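Local atomic coordinates of telomere length regulator taz1 (Schizosaccharomyces pombe, PDB entry 4ZMI), a protein that binds double-stranded telomeric DNA and regulates telomere length and function in fission yeast, the piece described here being its helical domain. Residues H117-L120 with R121-L125; N42-S45 with F46-L50; E147-I150 with R151-T155; V26-V29 with S30-S34. All coordinates share one frame; numbering follows the deposited sequence.

All four contacts are local, each within about two turns of one helix or at its end, in the all-helical domain of Taz1. Along the chain, contact 4 (helix 5-35) comes first, then contact 2 (helix 43-50), contact 1 (helix 118-130) and contact 3 (helix 137-154). They form two neighbouring pairs. The centres of contacts 2 and 4 are about 12 Å apart, and those of contacts 1 and 3 about 13 Å. In the second pair, His117 NE2 and Arg151 NE probably share a hydrogen bond. Contact 2 meets contact 3 where Pro43 packs on Arg151. Contact 1 sits near the centre of the chain, and the others lie further out. Successive helices thus pack into one compact domain.

Contact 1: residues H117-L120 with R121-L125; sequences HLTL and RSIVL
Arg121 N donates to His117 O at 2.9 Å, the first of four i to i+4 bonds that join 117-120 to 121-125. Ser122, Ile123 and Val124 follow in step, bonding to Leu118, Thr119 and Leu120. The last is the straightest, with an N-H...O angle of 177° at Leu120 O. His117 is the N-cap of helix 118-130, and its carbonyl O has a second donor, water 1. That water also accepts from Arg121 NE at 2.8 Å, lying in the guanidinium plane at its edge. The arginine chain leaves with CG opposite its own N (chi1 -157°) and bends at chi3 (-52°). It thus runs beside Leu118, pointing the same way. Leu118 CD2 rests over one guanidinium face, near the rim, 3.5 Å from Arg121 NH2. This is the buried N-terminal turn of a helix at the heart of an all-helical domain. Asp109 OD2 accepts from Leu120 N, and Asp109 O bonds to His117 ND1. Arg121 NH1 bonds to Phe166 O, NH2 bonds to Lys116 O, and the guanidinium makes a cation-pi contact with the Phe166 ring. On another side of the turn, Thr119 CG2 approaches Ile123 CD1 at 4.1 Å, the two side chains slanting across each other. Leu120 CD2 reaches the same Ile123 CD1 at 4.5 Å.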
ATOM      1  N   HIS A 117       5.954   7.205  -1.335  1.00 51.02           N
ATOM      2  CA  HIS A 117       4.779   6.348  -1.236  1.00 52.59           C
ATOM      3  C   HIS A 117       5.045   5.031  -0.496  1.00 47.26           C
ATOM      4  O   HIS A 117       4.790   3.949  -1.020  1.00 52.71           O
ATOM      5  CB  HIS A 117       4.198   6.102  -2.620  1.00 49.92           C
ATOM      6  CG  HIS A 117       3.992   7.359  -3.413  1.00 64.76           C
ATOM      7  ND1 HIS A 117       3.092   8.337  -3.031  1.00 58.60           N
ATOM      8  CD2 HIS A 117       4.571   7.803  -4.551  1.00 69.95           C
ATOM      9  CE1 HIS A 117       3.128   9.324  -3.915  1.00 68.48           C
ATOM     10  NE2 HIS A 117       4.016   9.028  -4.843  1.00 68.18           N
ATOM     11  N   LEU A 118       5.576   5.136   0.717  1.00 45.49           N
ATOM     12  CA  LEU A 118       5.877   3.949   1.521  1.00 44.25           C
ATOM     13  C   LEU A 118       4.657   3.075   1.700  1.00 40.93           C
ATOM     14  O   LEU A 118       4.777   1.865   1.671  1.00 45.14           O
ATOM     15  CB  LEU A 118       6.431   4.334   2.892  1.00 46.41           C
ATOM     16  CG  LEU A 118       7.691   5.188   2.849  1.00 52.00           C
ATOM     17  CD1 LEU A 118       8.085   5.570   4.269  1.00 53.82           C
ATOM     18  CD2 LEU A 118       8.787   4.417   2.159  1.00 53.24           C
ATOM     19  N   THR A 119       3.480   3.675   1.868  1.00 44.97           N
ATOM     20  CA  THR A 119       2.293   2.863   2.182  1.00 49.36           C
ATOM     21  C   THR A 119       1.780   2.126   0.960  1.00 47.62           C
ATOM     22  O   THR A 119       1.362   0.976   1.043  1.00 50.41           O
ATOM     23  CB  THR A 119       1.146   3.693   2.742  1.00 48.29           C
ATOM     24  OG1 THR A 119       1.639   4.530   3.785  1.00 54.97           O
ATOM     25  CG2 THR A 119       0.057   2.798   3.294  1.00 46.54           C
ATOM     26  N   LEU A 120       1.803   2.796  -0.183  1.00 51.22           N
ATOM     27  CA  LEU A 120       1.420   2.135  -1.426  1.00 46.25           C
ATOM     28  C   LEU A 120       2.439   1.029  -1.719  1.00 43.75           C
ATOM     29  O   LEU A 120       2.077  -0.078  -2.133  1.00 44.83           O
ATOM     30  CB  LEU A 120       1.367   3.151  -2.563  1.00 44.61           C
ATOM     31  CG  LEU A 120       0.164   4.064  -2.404  1.00 48.68           C
ATOM     32  CD1 LEU A 120       0.153   5.190  -3.445  1.00 52.09           C
ATOM     33  CD2 LEU A 120      -1.085   3.228  -2.506  1.00 47.49           C
ATOM     34  N   ARG A 121       3.716   1.313  -1.467  1.00 38.71           N
ATOM     35  CA  ARG A 121       4.728   0.283  -1.649  1.00 41.98           C
ATOM     36  C   ARG A 121       4.383  -0.953  -0.813  1.00 50.05           C
ATOM     37  O   ARG A 121       4.439  -2.090  -1.314  1.00 46.71           O
ATOM     38  CB  ARG A 121       6.113   0.796  -1.290  1.00 38.92           C
ATOM     39  CG  ARG A 121       7.200  -0.001  -1.958  1.00 50.24           C
ATOM     40  CD  ARG A 121       8.555   0.390  -1.442  1.00 48.78           C
ATOM     41  NE  ARG A 121       8.729   1.824  -1.528  1.00 45.83           N
ATOM     42  CZ  ARG A 121       9.770   2.465  -1.032  1.00 50.95           C
ATOM     43  NH1 ARG A 121      10.728   1.781  -0.435  1.00 46.51           N
ATOM     44  NH2 ARG A 121       9.846   3.780  -1.145  1.00 48.94           N
ATOM     45  N   SER A 122       3.998  -0.724   0.444  1.00 38.77           N
ATOM     46  CA  SER A 122       3.638  -1.826   1.336  1.00 40.62           C
ATOM     47  C   SER A 122       2.488  -2.601   0.749  1.00 41.32           C
ATOM     48  O   SER A 122       2.522  -3.820   0.716  1.00 42.88           O
ATOM     49  CB  SER A 122       3.225  -1.285   2.715  1.00 41.14           C
ATOM     50  OG  SER A 122       4.351  -0.718   3.330  1.00 46.29           O
ATOM     51  N   ILE A 123       1.449  -1.890   0.309  1.00 44.12           N
ATOM     52  CA  ILE A 123       0.250  -2.576  -0.165  1.00 50.90           C
ATOM     53  C   ILE A 123       0.532  -3.395  -1.414  1.00 55.22           C
ATOM     54  O   ILE A 123       0.131  -4.553  -1.481  1.00 58.13           O
ATOM     55  CB  ILE A 123      -0.913  -1.604  -0.392  1.00 55.60           C
ATOM     56  CG1 ILE A 123      -1.246  -0.910   0.919  1.00 52.52           C
ATOM     57  CG2 ILE A 123      -2.152  -2.330  -0.909  1.00 49.17           C
ATOM     58  CD1 ILE A 123      -2.068   0.337   0.739  1.00 55.61           C
ATOM     59  N   VAL A 124       1.225  -2.803  -2.392  1.00 54.26           N
ATOM     60  CA  VAL A 124       1.608  -3.541  -3.599  1.00 47.78           C
ATOM     61  C   VAL A 124       2.458  -4.797  -3.293  1.00 47.08           C
ATOM     62  O   VAL A 124       2.182  -5.865  -3.815  1.00 55.05           O
ATOM     63  CB  VAL A 124       2.363  -2.633  -4.608  1.00 52.55           C
ATOM     64  CG1 VAL A 124       2.818  -3.435  -5.833  1.00 47.98           C
ATOM     65  CG2 VAL A 124       1.496  -1.470  -5.031  1.00 53.92           C
ATOM     66  N   LEU A 125       3.486  -4.667  -2.449  1.00 45.74           N
ATOM     67  CA  LEU A 125       4.333  -5.808  -2.095  1.00 49.84           C
ATOM     68  C   LEU A 125       3.516  -6.852  -1.352  1.00 53.37           C
ATOM     69  O   LEU A 125       3.703  -8.048  -1.559  1.00 52.03           O
ATOM     70  CB  LEU A 125       5.542  -5.394  -1.246  1.00 45.24           C
ATOM     71  CG  LEU A 125       6.674  -4.673  -2.001  1.00 47.00           C
ATOM     72  CD1 LEU A 125       7.547  -3.948  -1.006  1.00 44.60           C
ATOM     73  CD2 LEU A 125       7.538  -5.625  -2.828  1.00 40.29           C
TER
HETATM   74  O   HOH W   1       6.863   3.196  -3.125  1.00 44.99           O

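Contact 2: residues N42-S45 with F46-L50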
ATOM      1  N   ASN A  42       0.153  17.103  -9.094  1.00 81.10           N
ATOM      2  CA  ASN A  42       1.070  16.377  -8.226  1.00 73.06           C
ATOM      3  C   ASN A  42       0.425  16.194  -6.856  1.00 80.84           C
ATOM      4  O   ASN A  42      -0.663  16.742  -6.619  1.00 82.20           O
ATOM      5  CB  ASN A  42       2.413  17.112  -8.130  1.00 68.78           C
ATOM      6  CG  ASN A  42       2.253  18.575  -7.773  1.00 81.07           C
ATOM      7  OD1 ASN A  42       1.339  18.957  -7.038  1.00 86.76           O
ATOM      8  ND2 ASN A  42       3.145  19.406  -8.295  1.00 81.94           N
ATOM      9  N   PRO A  43       1.069  15.415  -5.960  1.00 74.43           N
ATOM     10  CA  PRO A  43       0.476  15.274  -4.630  1.00 75.32           C
ATOM     11  C   PRO A  43       0.202  16.617  -3.955  1.00 73.15           C
ATOM     12  O   PRO A  43      -0.872  16.783  -3.376  1.00 66.35           O
ATOM     13  CB  PRO A  43       1.528  14.464  -3.850  1.00 79.16           C
ATOM     14  CG  PRO A  43       2.690  14.241  -4.801  1.00 78.02           C
ATOM     15  CD  PRO A  43       2.157  14.444  -6.171  1.00 73.73           C
ATOM     16  N   GLU A  44       1.132  17.562  -4.047  1.00 75.25           N
ATOM     17  CA  GLU A  44       0.930  18.865  -3.414  1.00 82.71           C
ATOM     18  C   GLU A  44      -0.345  19.539  -3.907  1.00 82.86           C
ATOM     19  O   GLU A  44      -1.061  20.189  -3.132  1.00 85.44           O
ATOM     20  CB  GLU A  44       2.125  19.784  -3.629  1.00 93.74           C
ATOM     21  CG  GLU A  44       1.909  21.191  -3.091  1.00108.42           C
ATOM     22  CD  GLU A  44       1.711  21.221  -1.588  1.00116.44           C
ATOM     23  OE1 GLU A  44       2.410  20.455  -0.882  1.00116.25           O
ATOM     24  OE2 GLU A  44       0.860  22.014  -1.117  1.00118.45           O
ATOM     25  N   SER A  45      -0.641  19.359  -5.186  1.00 73.68           N
ATOM     26  CA  SER A  45      -1.872  19.909  -5.754  1.00 81.71           C
ATOM     27  C   SER A  45      -3.088  19.182  -5.208  1.00 83.43           C
ATOM     28  O   SER A  45      -4.138  19.794  -4.957  1.00 84.41           O
ATOM     29  CB  SER A  45      -1.858  19.816  -7.279  1.00 76.13           C
ATOM     30  OG  SER A  45      -0.725  20.480  -7.799  1.00 81.25           O
ATOM     31  N   PHE A  46      -2.939  17.871  -5.045  1.00 74.52           N
ATOM     32  CA  PHE A  46      -3.980  17.048  -4.455  1.00 74.03           C
ATOM     33  C   PHE A  46      -4.269  17.612  -3.071  1.00 75.05           C
ATOM     34  O   PHE A  46      -5.425  17.681  -2.641  1.00 83.33           O
ATOM     35  CB  PHE A  46      -3.520  15.591  -4.378  1.00 69.39           C
ATOM     36  CG  PHE A  46      -4.636  14.596  -4.395  1.00 72.93           C
ATOM     37  CD1 PHE A  46      -5.935  14.981  -4.107  1.00 72.56           C
ATOM     38  CD2 PHE A  46      -4.381  13.264  -4.692  1.00 71.92           C
ATOM     39  CE1 PHE A  46      -6.964  14.058  -4.115  1.00 73.12           C
ATOM     40  CE2 PHE A  46      -5.405  12.337  -4.698  1.00 70.69           C
ATOM     41  CZ  PHE A  46      -6.699  12.738  -4.406  1.00 73.13           C
ATOM     42  N   SER A  47      -3.212  18.063  -2.399  1.00 74.94           N
ATOM     43  CA  SER A  47      -3.332  18.570  -1.031  1.00 87.12           C
ATOM     44  C   SER A  47      -4.102  19.883  -0.980  1.00 82.43           C
ATOM     45  O   SER A  47      -5.045  20.039  -0.206  1.00 81.06           O
ATOM     46  CB  SER A  47      -1.949  18.766  -0.402  1.00 88.83           C
ATOM     47  OG  SER A  47      -1.294  17.531  -0.220  1.00 86.53           O
ATOM     48  N   GLU A  48      -3.688  20.822  -1.816  1.00 85.69           N
ATOM     49  CA  GLU A  48      -4.337  22.119  -1.874  1.00 88.53           C
ATOM     50  C   GLU A  48      -5.808  21.972  -2.215  1.00 92.15           C
ATOM     51  O   GLU A  48      -6.657  22.603  -1.594  1.00 95.08           O
ATOM     52  CB  GLU A  48      -3.661  23.012  -2.903  1.00 87.03           C
ATOM     53  CG  GLU A  48      -2.195  23.264  -2.635  1.00 91.99           C
ATOM     54  CD  GLU A  48      -1.531  24.036  -3.764  1.00111.70           C
ATOM     55  OE1 GLU A  48      -2.260  24.547  -4.651  1.00118.17           O
ATOM     56  OE2 GLU A  48      -0.281  24.127  -3.772  1.00115.23           O
ATOM     57  N   ARG A  49      -6.120  21.136  -3.197  1.00 92.55           N
ATOM     58  CA  ARG A  49      -7.517  20.966  -3.571  1.00 98.30           C
ATOM     59  C   ARG A  49      -8.333  20.350  -2.436  1.00102.63           C
ATOM     60  O   ARG A  49      -9.488  20.719  -2.237  1.00107.71           O
ATOM     61  CB  ARG A  49      -7.659  20.166  -4.867  1.00100.63           C
ATOM     62  CG  ARG A  49      -9.094  19.743  -5.209  1.00111.53           C
ATOM     63  CD  ARG A  49     -10.059  20.912  -5.448  1.00124.30           C
ATOM     64  NE  ARG A  49     -11.356  20.426  -5.929  1.00137.95           N
ATOM     65  CZ  ARG A  49     -12.422  21.188  -6.172  1.00154.66           C
ATOM     66  NH1 ARG A  49     -12.372  22.501  -5.980  1.00160.91           N
ATOM     67  NH2 ARG A  49     -13.546  20.631  -6.610  1.00160.30           N
ATOM     68  N   LEU A  50      -7.737  19.434  -1.676  1.00 98.19           N
ATOM     69  CA  LEU A  50      -8.468  18.816  -0.576  1.00 95.41           C
ATOM     70  C   LEU A  50      -8.805  19.814   0.547  1.00 96.75           C
ATOM     71  O   LEU A  50      -9.895  19.763   1.129  1.00 99.26           O
ATOM     72  CB  LEU A  50      -7.728  17.578  -0.042  1.00 89.96           C
ATOM     73  CG  LEU A  50      -7.907  16.291  -0.863  1.00 86.47           C
ATOM     74  CD1 LEU A  50      -6.935  15.209  -0.442  1.00 84.44           C
ATOM     75  CD2 LEU A  50      -9.326  15.756  -0.760  1.00 86.91           C
TER
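Asn42 O accepts from Phe46 N at 3.0 Å, and Asn42 is the N-cap of helix 43-50. Its chi1 of 51° sets CG between the backbone N and the carbonyl carbon, which turns OD1 back over the first turn. There OD1 takes two bonds from Ser45. Ser45 N comes in nearly in line with the amide C=O, 2.7 Å from Asn42 OD1. Ser45 OG, also 2.7 Å from Asn42 OD1, donates from above the amide plane. Glu44 starts extended and bends at chi2 (63°), which brings its carboxylate beside Glu48. The two side chains cross at about a right angle, with carboxylate planes 53° apart. Glu44 OE2 and Glu48 OE2, like charges, are 3.6 Å apart. Glu48 also touches a crystal neighbour, so its pose may owe something to the lattice. Glu44 OE1 accepts a weak bond from Asn113 ND2. An alanine here is likely to leave Asn113 ND2 without that acceptor and Glu48 CG without its neighbour OE2. Phe46 sends its ring away from this turn, against Val29 and Phe214. Pro43 O receives Ser47 N at 2.8 Å, and Ser47 OG adds a weak bond to the same oxygen at 3.3 Å.

Contact 3: residues E147-I150 with R151-T155; sequences ELVI and RYFGT
Glu147 OE2 is gripped by Ala212 N and by water 2, which donates to it at 2.6 Å and sits between it and Arg151. The water's distance to Arg151 NH1 is implausibly short, so that half of the bridge is doubtful. The carboxylate and guanidinium planes are only 30° apart, but their charged atoms do not touch. Arg151 NE has His117 NE2 as its partner. Nearer the backbone, Glu147 OE2 comes within 3.9 Å of Arg151 CG, and Arg151 N donates to Glu147 O at 2.8 Å. Tyr152 N and Phe153 N continue the pattern to Leu148 O and Val149 O. The main apolar meeting is between Val149 and Phe153, which lie side by side. Val149 CG1, anti to the backbone N (chi1 175°), meets the ring edge in the ring plane, 3.6 Å from Phe153 CD1. One face of the Phe153 ring carries Tyr152 CD2 near its rim. Both Val149 and Phe153 also pack on Ile200 of helix 192-203. An alanine in place of Phe153 would probably open a gap beside Val149 CG1 and strip Ile200 of a partner. Thr155 OG1 donates to Arg151 O at 3.1 Å, and Thr155 N bonds to Tyr152 O, three residues back. Such i to i+3 bonding is common near the end of an alpha helix, here the one that carries 147-150 in an all-helical domain.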
ATOM      1  N   GLU A 147       5.854   1.632 -11.472  1.00 56.72           N
ATOM      2  CA  GLU A 147       5.576   3.060 -11.344  1.00 58.01           C
ATOM      3  C   GLU A 147       6.086   3.673 -10.031  1.00 64.08           C
ATOM      4  O   GLU A 147       6.704   4.746 -10.042  1.00 57.83           O
ATOM      5  CB  GLU A 147       4.085   3.343 -11.500  1.00 56.79           C
ATOM      6  CG  GLU A 147       3.777   4.828 -11.512  1.00 67.40           C
ATOM      7  CD  GLU A 147       4.254   5.523 -12.793  1.00 76.40           C
ATOM      8  OE1 GLU A 147       4.348   4.841 -13.832  1.00 84.57           O
ATOM      9  OE2 GLU A 147       4.527   6.747 -12.759  1.00 77.21           O
ATOM     10  N   LEU A 148       5.829   2.996  -8.907  1.00 55.61           N
ATOM     11  CA  LEU A 148       6.331   3.467  -7.624  1.00 44.61           C
ATOM     12  C   LEU A 148       7.844   3.533  -7.699  1.00 44.43           C
ATOM     13  O   LEU A 148       8.460   4.429  -7.145  1.00 51.30           O
ATOM     14  CB  LEU A 148       5.905   2.533  -6.480  1.00 41.89           C
ATOM     15  CG  LEU A 148       4.394   2.424  -6.331  1.00 50.38           C
ATOM     16  CD1 LEU A 148       4.029   1.355  -5.304  1.00 56.60           C
ATOM     17  CD2 LEU A 148       3.869   3.795  -5.916  1.00 46.74           C
ATOM     18  N   VAL A 149       8.450   2.590  -8.412  1.00 51.38           N
ATOM     19  CA  VAL A 149       9.907   2.603  -8.545  1.00 57.34           C
ATOM     20  C   VAL A 149      10.369   3.856  -9.302  1.00 62.73           C
ATOM     21  O   VAL A 149      11.316   4.530  -8.865  1.00 59.59           O
ATOM     22  CB  VAL A 149      10.452   1.304  -9.170  1.00 56.03           C
ATOM     23  CG1 VAL A 149      11.948   1.396  -9.398  1.00 49.18           C
ATOM     24  CG2 VAL A 149      10.139   0.138  -8.246  1.00 51.62           C
ATOM     25  N   ILE A 150       9.672   4.191 -10.392  1.00 59.45           N
ATOM     26  CA  ILE A 150       9.985   5.395 -11.163  1.00 59.47           C
ATOM     27  C   ILE A 150       9.834   6.623 -10.281  1.00 61.21           C
ATOM     28  O   ILE A 150      10.734   7.464 -10.214  1.00 61.30           O
ATOM     29  CB  ILE A 150       9.036   5.605 -12.359  1.00 57.10           C
ATOM     30  CG1 ILE A 150       8.860   4.329 -13.165  1.00 63.19           C
ATOM     31  CG2 ILE A 150       9.577   6.696 -13.245  1.00 66.63           C
ATOM     32  CD1 ILE A 150      10.113   3.882 -13.842  1.00 71.69           C
ATOM     33  N   ARG A 151       8.685   6.715  -9.615  1.00 60.12           N
ATOM     34  CA  ARG A 151       8.370   7.862  -8.774  1.00 63.93           C
ATOM     35  C   ARG A 151       9.449   8.069  -7.723  1.00 65.51           C
ATOM     36  O   ARG A 151       9.909   9.190  -7.519  1.00 62.43           O
ATOM     37  CB  ARG A 151       6.964   7.737  -8.154  1.00 61.40           C
ATOM     38  CG  ARG A 151       5.852   7.864  -9.224  1.00 60.18           C
ATOM     39  CD  ARG A 151       4.441   7.946  -8.643  1.00 50.82           C
ATOM     40  NE  ARG A 151       4.214   9.176  -7.893  1.00 52.97           N
ATOM     41  CZ  ARG A 151       3.923  10.345  -8.461  1.00 69.05           C
ATOM     42  NH1 ARG A 151       3.838  10.448  -9.793  1.00 69.87           N
ATOM     43  NH2 ARG A 151       3.735  11.423  -7.703  1.00 65.45           N
ATOM     44  N   TYR A 152       9.899   6.990  -7.094  1.00 59.47           N
ATOM     45  CA  TYR A 152      10.944   7.137  -6.091  1.00 57.25           C
ATOM     46  C   TYR A 152      12.233   7.666  -6.705  1.00 66.20           C
ATOM     47  O   TYR A 152      12.719   8.726  -6.311  1.00 63.51           O
ATOM     48  CB  TYR A 152      11.259   5.832  -5.375  1.00 49.80           C
ATOM     49  CG  TYR A 152      12.308   6.027  -4.320  1.00 51.51           C
ATOM     50  CD1 TYR A 152      11.952   6.392  -3.038  1.00 51.28           C
ATOM     51  CD2 TYR A 152      13.650   5.853  -4.602  1.00 49.49           C
ATOM     52  CE1 TYR A 152      12.901   6.576  -2.059  1.00 55.26           C
ATOM     53  CE2 TYR A 152      14.613   6.039  -3.629  1.00 49.63           C
ATOM     54  CZ  TYR A 152      14.228   6.406  -2.358  1.00 52.70           C
ATOM     55  OH  TYR A 152      15.158   6.597  -1.360  1.00 60.19           O
ATOM     56  N   PHE A 153      12.792   6.909  -7.649  1.00 67.02           N
ATOM     57  CA  PHE A 153      14.114   7.223  -8.194  1.00 65.42           C
ATOM     58  C   PHE A 153      14.095   8.326  -9.209  1.00 71.00           C
ATOM     59  O   PHE A 153      15.121   8.618  -9.803  1.00 80.70           O
ATOM     60  CB  PHE A 153      14.743   6.020  -8.866  1.00 57.86           C
ATOM     61  CG  PHE A 153      15.014   4.902  -7.942  1.00 67.19           C
ATOM     62  CD1 PHE A 153      14.352   3.693  -8.083  1.00 69.68           C
ATOM     63  CD2 PHE A 153      15.922   5.055  -6.917  1.00 71.32           C
ATOM     64  CE1 PHE A 153      14.597   2.647  -7.212  1.00 69.08           C
ATOM     65  CE2 PHE A 153      16.172   4.012  -6.042  1.00 76.72           C
ATOM     66  CZ  PHE A 153      15.505   2.805  -6.191  1.00 70.97           C
ATOM     67  N   GLY A 154      12.931   8.911  -9.441  1.00 72.98           N
ATOM     68  CA  GLY A 154      12.835  10.017 -10.376  1.00 81.08           C
ATOM     69  C   GLY A 154      12.912  11.336  -9.628  1.00 79.54           C
ATOM     70  O   GLY A 154      13.086  12.395 -10.222  1.00 82.01           O
ATOM     71  N   THR A 155      12.785  11.260  -8.308  1.00 68.13           N
ATOM     72  CA  THR A 155      12.803  12.435  -7.463  1.00 74.27           C
ATOM     73  C   THR A 155      14.192  12.550  -6.852  1.00 79.55           C
ATOM     74  O   THR A 155      14.591  11.707  -6.043  1.00 78.05           O
ATOM     75  CB  THR A 155      11.724  12.313  -6.370  1.00 79.57           C
ATOM     76  OG1 THR A 155      10.437  12.170  -6.992  1.00 78.93           O
ATOM     77  CG2 THR A 155      11.733  13.529  -5.433  1.00 76.51           C
TER
HETATM   78  O   HOH W   2       3.650   8.960 -11.705  1.00 72.29           O

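Contact 4: residues V26-V29 with S30-S34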
ATOM      1  N   VAL A  26     -12.625   8.015   2.123  1.00 86.12           N
ATOM      2  CA  VAL A  26     -12.258   7.525   0.807  1.00 86.49           C
ATOM      3  C   VAL A  26     -13.198   8.134  -0.225  1.00 90.41           C
ATOM      4  O   VAL A  26     -12.744   8.734  -1.200  1.00 95.25           O
ATOM      5  CB  VAL A  26     -12.269   5.982   0.725  1.00 81.63           C
ATOM      6  CG1 VAL A  26     -12.069   5.519  -0.703  1.00 75.89           C
ATOM      7  CG2 VAL A  26     -11.180   5.414   1.588  1.00 82.03           C
ATOM      8  N   MET A  27     -14.503   8.000   0.009  1.00 94.22           N
ATOM      9  CA  MET A  27     -15.521   8.532  -0.907  1.00 94.65           C
ATOM     10  C   MET A  27     -15.381  10.037  -1.102  1.00 97.51           C
ATOM     11  O   MET A  27     -15.583  10.543  -2.207  1.00103.42           O
ATOM     12  CB  MET A  27     -16.934   8.195  -0.422  1.00 95.60           C
ATOM     13  CG  MET A  27     -17.258   6.707  -0.418  1.00 95.96           C
ATOM     14  SD  MET A  27     -17.048   5.935  -2.038  1.00149.69           S
ATOM     15  CE  MET A  27     -16.045   4.505  -1.619  1.00131.26           C
ATOM     16  N   MET A  28     -15.036  10.747  -0.030  1.00 93.21           N
ATOM     17  CA  MET A  28     -14.747  12.172  -0.122  1.00 91.81           C
ATOM     18  C   MET A  28     -13.566  12.423  -1.035  1.00 93.85           C
ATOM     19  O   MET A  28     -13.699  13.091  -2.056  1.00 98.56           O
ATOM     20  CB  MET A  28     -14.449  12.760   1.254  1.00 89.91           C
ATOM     21  CG  MET A  28     -13.530  13.970   1.196  1.00 86.22           C
ATOM     22  SD  MET A  28     -13.371  14.803   2.776  1.00136.51           S
ATOM     23  CE  MET A  28     -12.804  13.470   3.826  1.00134.45           C
ATOM     24  N   VAL A  29     -12.412  11.868  -0.669  1.00 91.74           N
ATOM     25  CA  VAL A  29     -11.186  12.086  -1.422  1.00 85.29           C
ATOM     26  C   VAL A  29     -11.370  11.671  -2.872  1.00 84.09           C
ATOM     27  O   VAL A  29     -10.889  12.348  -3.773  1.00 92.64           O
ATOM     28  CB  VAL A  29      -9.989  11.330  -0.790  1.00 71.58           C
ATOM     29  CG1 VAL A  29      -8.778  11.358  -1.709  1.00 62.19           C
ATOM     30  CG2 VAL A  29      -9.633  11.945   0.534  1.00 65.51           C
ATOM     31  N   SER A  30     -12.083  10.568  -3.099  1.00 83.68           N
ATOM     32  CA  SER A  30     -12.308  10.070  -4.459  1.00 87.22           C
ATOM     33  C   SER A  30     -13.267  10.952  -5.246  1.00 97.52           C
ATOM     34  O   SER A  30     -13.112  11.108  -6.458  1.00100.06           O
ATOM     35  CB  SER A  30     -12.851   8.641  -4.451  1.00 89.58           C
ATOM     36  OG  SER A  30     -11.824   7.700  -4.222  1.00 97.23           O
ATOM     37  N   ALA A  31     -14.269  11.501  -4.564  1.00 97.91           N
ATOM     38  CA  ALA A  31     -15.218  12.391  -5.220  1.00100.97           C
ATOM     39  C   ALA A  31     -14.501  13.665  -5.614  1.00100.79           C
ATOM     40  O   ALA A  31     -14.628  14.128  -6.739  1.00102.77           O
ATOM     41  CB  ALA A  31     -16.382  12.700  -4.309  1.00 98.48           C
ATOM     42  N   ILE A  32     -13.735  14.219  -4.678  1.00100.59           N
ATOM     43  CA  ILE A  32     -12.965  15.428  -4.939  1.00100.19           C
ATOM     44  C   ILE A  32     -11.946  15.203  -6.064  1.00104.59           C
ATOM     45  O   ILE A  32     -11.710  16.098  -6.878  1.00108.04           O
ATOM     46  CB  ILE A  32     -12.296  15.980  -3.651  1.00 96.04           C
ATOM     47  CG1 ILE A  32     -13.362  16.445  -2.651  1.00 97.78           C
ATOM     48  CG2 ILE A  32     -11.355  17.132  -3.965  1.00 91.95           C
ATOM     49  CD1 ILE A  32     -12.821  17.262  -1.484  1.00 96.41           C
ATOM     50  N   PHE A  33     -11.366  14.007  -6.149  1.00 98.16           N
ATOM     51  CA  PHE A  33     -10.500  13.719  -7.296  1.00 93.48           C
ATOM     52  C   PHE A  33     -11.260  13.642  -8.631  1.00 98.96           C
ATOM     53  O   PHE A  33     -10.672  13.817  -9.700  1.00101.98           O
ATOM     54  CB  PHE A  33      -9.664  12.443  -7.110  1.00 77.36           C
ATOM     55  CG  PHE A  33      -8.804  12.126  -8.300  1.00 67.86           C
ATOM     56  CD1 PHE A  33      -7.645  12.844  -8.532  1.00 69.59           C
ATOM     57  CD2 PHE A  33      -9.182  11.154  -9.217  1.00 77.16           C
ATOM     58  CE1 PHE A  33      -6.852  12.581  -9.642  1.00 73.99           C
ATOM     59  CE2 PHE A  33      -8.398  10.882 -10.341  1.00 79.53           C
ATOM     60  CZ  PHE A  33      -7.228  11.594 -10.548  1.00 76.96           C
ATOM     61  N   SER A  34     -12.556  13.363  -8.578  1.00103.46           N
ATOM     62  CA  SER A  34     -13.332  13.247  -9.808  1.00112.47           C
ATOM     63  C   SER A  34     -13.569  14.610 -10.443  1.00108.81           C
ATOM     64  O   SER A  34     -13.731  14.711 -11.649  1.00112.18           O
ATOM     65  CB  SER A  34     -14.662  12.536  -9.559  1.00122.29           C
ATOM     66  OG  SER A  34     -14.442  11.203  -9.141  1.00123.02           O
TER
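Phe33 has the one aromatic ring here, and the ring takes no part across the turn: Phe33 CB lies 3.6 Å from Val29 O, to which Phe33 N also donates. A chi1 of 178° swings the ring off to pack on Pro215, Val218 and Asn219 of helix 214-229. The other flat groups are the peptides. Val26 O accepts Ser30 N at 2.7 Å, nearly in line with its C=O. Met28 O takes Ile32 N in a similar way, with an N-H...O angle of 176°. The bond from Ala31 N to Met27 O differs, since its donor stands 36° out of the carbonyl plane. Side chains touch lightly. Met28 CG and Ile32 CD1 approach to 4.3 Å, and Val26 CG1 lies 4.1 Å from Ser30 OG. Ser34 OG bonds back to Ser30 O at 3.0 Å. Val26 and Val29 point away from this turn and are buried by other helices, with Leu107 touching both and Leu50 and Leu58 covering Val29. Met27, Ala31 and Ser34 are exposed. The chemistry is that of an amphipathic helix: the backbone bonds hold this part of the helix, and the buried valines and Phe33 fasten helix 5-35 to its neighbours.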